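Local coordinates for FAD-binding PCMH-type domain-containing protein (Gibberella zeae, PDB 6YJO), which carries a doubly covalently linked FAD and probably acts as an oligosaccharide-oxidising flavoenzyme, at residues G330-L333 with D334-R337; H424-Y427 with A428-A431. All coordinates share one frame; numbering follows the deposited sequence.

Contact 1 (G330-L333 with D334-R337)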
loop_
_atom_site.group_PDB
_atom_site.type_symbol
_atom_site.label_atom_id
_atom_site.label_comp_id
_atom_site.label_asym_id
_atom_site.label_seq_id
_atom_site.Cartn_x
_atom_site.Cartn_y
_atom_site.Cartn_z
ATOM N N GLY A 330 -12.792 13.075 -1.139
ATOM C CA GLY A 330 -12.780 14.403 -1.717
ATOM C C GLY A 330 -11.811 14.613 -2.863
ATOM O O GLY A 330 -11.893 15.651 -3.535
ATOM N N GLN A 331 -10.898 13.676 -3.112
ATOM C CA GLN A 331 -9.874 13.843 -4.135
ATOM C C GLN A 331 -10.387 13.371 -5.490
ATOM O O GLN A 331 -10.916 12.261 -5.611
ATOM C CB GLN A 331 -8.612 13.070 -3.756
ATOM C CG GLN A 331 -7.714 13.804 -2.780
ATOM C CD GLN A 331 -6.458 14.338 -3.436
ATOM O OE1 GLN A 331 -6.275 15.548 -3.558
ATOM N NE2 GLN A 331 -5.584 13.432 -3.862
ATOM N N ALA A 332 -10.218 14.214 -6.507
ATOM C CA ALA A 332 -10.628 13.845 -7.854
ATOM C C ALA A 332 -9.811 12.652 -8.340
ATOM O O ALA A 332 -8.605 12.570 -8.105
ATOM C CB ALA A 332 -10.459 15.037 -8.795
ATOM N N LEU A 333 -10.475 11.723 -9.033
ATOM C CA LEU A 333 -9.837 10.457 -9.386
ATOM C C LEU A 333 -8.606 10.683 -10.258
ATOM O O LEU A 333 -7.493 10.297 -9.889
ATOM C CB LEU A 333 -10.844 9.537 -10.090
ATOM C CG LEU A 333 -11.844 8.747 -9.237
ATOM C CD1 LEU A 333 -12.373 7.565 -10.035
ATOM C CD2 LEU A 333 -11.229 8.257 -7.921
ATOM N N ASP A 334 -8.779 11.337 -11.407
ATOM C CA ASP A 334 -7.710 11.433 -12.396
ATOM C C ASP A 334 -6.566 12.305 -11.887
ATOM O O ASP A 334 -6.342 13.400 -12.406
ATOM C CB ASP A 334 -8.261 11.980 -13.719
ATOM C CG ASP A 334 -7.275 11.843 -14.865
ATOM O OD1 ASP A 334 -6.138 11.390 -14.621
ATOM O OD2 ASP A 334 -7.639 12.186 -16.011
ATOM N N GLN A 335 -5.828 11.816 -10.889
ATOM C CA GLN A 335 -4.690 12.548 -10.338
ATOM C C GLN A 335 -3.489 12.405 -11.262
ATOM O O GLN A 335 -3.170 11.298 -11.707
ATOM C CB GLN A 335 -4.318 12.026 -8.947
ATOM C CG GLN A 335 -5.257 12.419 -7.816
ATOM C CD GLN A 335 -5.423 13.924 -7.674
ATOM O OE1 GLN A 335 -4.583 14.700 -8.126
ATOM N NE2 GLN A 335 -6.526 14.341 -7.061
ATOM N N ARG A 336 -2.815 13.520 -11.539
ATOM C CA ARG A 336 -1.613 13.524 -12.363
ATOM C C ARG A 336 -0.660 14.590 -11.845
ATOM O O ARG A 336 -0.945 15.294 -10.870
ATOM C CB ARG A 336 -1.940 13.778 -13.839
ATOM C CG ARG A 336 -2.832 12.723 -14.463
ATOM C CD ARG A 336 -3.077 12.982 -15.938
ATOM N NE ARG A 336 -1.891 12.728 -16.752
ATOM C CZ ARG A 336 -1.916 12.420 -18.045
ATOM N NH1 ARG A 336 -3.068 12.308 -18.693
ATOM N NH2 ARG A 336 -0.779 12.210 -18.694
ATOM N N ARG A 337 0.472 14.706 -12.515
ATOM C CA ARG A 337 1.469 15.721 -12.219
ATOM C C ARG A 337 1.034 17.065 -12.803
ATOM O O ARG A 337 0.537 17.120 -13.931
ATOM C CB ARG A 337 2.821 15.312 -12.797
ATOM C CG ARG A 337 3.924 16.328 -12.614
ATOM C CD ARG A 337 5.248 15.773 -13.112
ATOM N NE ARG A 337 6.371 16.624 -12.731
ATOM C CZ ARG A 337 6.967 16.585 -11.543
ATOM N NH1 ARG A 337 6.545 15.738 -10.613
ATOM N NH2 ARG A 337 7.983 17.396 -11.284
#
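Gln335 folds back against Ala332 and Gln331 across a tight bend in the loop. Two backbone carbonyls provide the acceptors. The first is Leu333 O, which takes the N-H of Gln335 at 2.5 Å between O and N. This bond closes an inverse gamma turn centred on Asp334. Its length is very short, so the exact value should be read with caution. The second bond is weak: Gln335 NE2 donates an N-H to Ala332 O at 2.9 Å, with an N-H...O angle of 121°. A bend at chi2 of Gln335 (-57°) turns its amide back to this carbonyl. CG of Gln335 also lies close to Ala332 O, at 3.4 Å.

The other contact is between two amides. The side chains of Gln331 and Gln335 cross at about a right angle, yet their amide planes are only 3° apart. Gln335 NE2 comes within 3.6 Å of Gln331 CD. The Gln335 amide thus meets both the Ala332 carbonyl and the Gln331 amide.

Leu333 and Asp334 meet each other mainly through the backbone, and their side chains start out away from the other half of the bend. Leu333 is buried between helix 320-326, at Ile321 and Leu324, and Thr147 of helix 142-152. Asp334 OD1 makes a weak hydrogen bond to His144. Arg336 forms a salt bridge to Asp124, and Arg337 forms salt bridges to Glu57 and Asp121.

The bend is near the flavin. The side chain of Gln331 is about 6 Å from that of His102, a covalent FAD attachment residue, and about 7 Å from the bound FAD. The whole segment belongs to the loop between helix 320-326 and strand 346-352, and it turns where helix 142-152 comes alongside.

Contact 2 (H424-Y427 with A428-A431)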
loop_
_atom_site.group_PDB
_atom_site.type_symbol
_atom_site.label_atom_id
_atom_site.label_comp_id
_atom_site.label_asym_id
_atom_site.label_seq_id
_atom_site.Cartn_x
_atom_site.Cartn_y
_atom_site.Cartn_z
ATOM N N HIS A 424 -3.085 11.560 13.351
ATOM C CA HIS A 424 -2.815 12.789 12.620
ATOM C C HIS A 424 -2.859 13.972 13.579
ATOM O O HIS A 424 -3.625 14.919 13.382
ATOM C CB HIS A 424 -3.814 12.958 11.468
ATOM C CG HIS A 424 -3.683 11.915 10.397
ATOM N ND1 HIS A 424 -3.272 12.210 9.114
ATOM C CD2 HIS A 424 -3.898 10.577 10.423
ATOM C CE1 HIS A 424 -3.246 11.101 8.395
ATOM N NE2 HIS A 424 -3.621 10.096 9.166
ATOM N N GLY A 425 -2.045 13.912 14.627
ATOM C CA GLY A 425 -1.983 14.983 15.595
ATOM C C GLY A 425 -0.694 15.768 15.515
ATOM O O GLY A 425 -0.157 15.989 14.426
ATOM N N ASN A 426 -0.185 16.178 16.673
ATOM C CA ASN A 426 0.981 17.046 16.761
ATOM C C ASN A 426 2.247 16.205 16.835
ATOM O O ASN A 426 2.314 15.244 17.609
ATOM C CB ASN A 426 0.872 17.964 17.981
ATOM C CG ASN A 426 2.209 18.540 18.400
ATOM O OD1 ASN A 426 2.774 18.147 19.423
ATOM N ND2 ASN A 426 2.731 19.464 17.602
ATOM N N TYR A 427 3.244 16.562 16.021
ATOM C CA TYR A 427 4.492 15.818 15.968
ATOM C C TYR A 427 5.727 16.701 16.031
ATOM O O TYR A 427 6.845 16.182 15.905
ATOM C CB TYR A 427 4.546 14.940 14.711
ATOM C CG TYR A 427 3.642 13.743 14.825
ATOM C CD1 TYR A 427 2.314 13.815 14.430
ATOM C CD2 TYR A 427 4.105 12.550 15.366
ATOM C CE1 TYR A 427 1.474 12.725 14.549
ATOM C CE2 TYR A 427 3.274 11.455 15.488
ATOM C CZ TYR A 427 1.960 11.548 15.080
ATOM O OH TYR A 427 1.133 10.459 15.204
ATOM N N ALA A 428 5.566 18.009 16.211
ATOM C CA ALA A 428 6.699 18.860 16.535
ATOM C C ALA A 428 7.066 18.652 17.998
ATOM O O ALA A 428 8.154 18.158 18.310
ATOM C CB ALA A 428 6.373 20.326 16.256
ATOM N N THR A 429 6.146 18.993 18.900
ATOM C CA THR A 429 6.441 19.004 20.325
ATOM C C THR A 429 6.044 17.717 21.042
ATOM O O THR A 429 6.625 17.411 22.090
ATOM C CB THR A 429 5.739 20.187 20.998
ATOM O OG1 THR A 429 4.349 19.890 21.157
ATOM C CG2 THR A 429 5.888 21.445 20.157
ATOM N N HIS A 430 5.072 16.967 20.524
ATOM C CA HIS A 430 4.588 15.748 21.166
ATOM C C HIS A 430 4.547 14.602 20.167
ATOM O O HIS A 430 3.544 13.904 20.009
ATOM C CB HIS A 430 3.216 15.971 21.798
ATOM C CG HIS A 430 3.216 17.004 22.880
ATOM N ND1 HIS A 430 2.550 18.205 22.764
ATOM C CD2 HIS A 430 3.823 17.027 24.089
ATOM C CE1 HIS A 430 2.738 18.918 23.860
ATOM N NE2 HIS A 430 3.508 18.225 24.680
ATOM N N ALA A 431 5.666 14.390 19.472
ATOM C CA ALA A 431 5.733 13.300 18.505
ATOM C C ALA A 431 5.777 11.940 19.187
ATOM O O ALA A 431 5.198 10.978 18.674
ATOM C CB ALA A 431 6.949 13.476 17.599
#
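The Tyr427 ring meets Ala431 along its CD2 side. The approach is oblique: CD2 is 3.6 Å from Ala431 CA and 3.7 Å from Ala431 CB. Arg377 makes a cation-pi contact with the same ring, and Tyr427 OH is hydrogen-bonded to Asp423 OD1. The second ring, His430, has Thr429 CB 4.1 Å above one face, offset toward the rim. Asn426 OD1 approaches this ring obliquely.

That oxygen is the polar centre of the turn. The Asn426 side chain extends with its CG opposite the backbone N (chi1 161°), which carries OD1 across to Thr429 and His430. Thr429 OG1 donates to OD1 at 2.9 Å. The hydroxyl lies 29° out of the carbonyl plane. His430 N also donates to Asn426 OD1, at 2.8 Å, but the bond is bent and weak. A third, weak bond comes from His430 ND1 to Asn426 OD1 at 3.3 Å.

His430 is the N-cap residue of helix 431-446, so Asn426 binds the backbone just before the first turn. The backbone O of Asn426 is a separate acceptor, hydrogen-bonded to Arg377 NH2. Three donors converge on one amide oxygen, two of them weakly. This implies that the turn is held by several modest polar bonds around Asn426, with the apolar touch of Tyr427 and Ala431 beside them.

Overall arrangement
Contact 1 comes first along the chain and closes before contact 2 opens. Their centres are about 28 Å apart, and their nearest atoms are about 12 Å apart without touching. Both are loop bends near the surface, and each is linked in sequence to the seven-stranded antiparallel sheet. Residues 330-337 precede its edge strand 346-352, and residues 424-431 follow strand 417-423, which pairs with that edge strand. Contact 2 then leads into helix 431-446. The two differ in setting. Contact 1 approaches the covalently held FAD, while contact 2 is away from the annotated sites and makes the passage from sheet to helix.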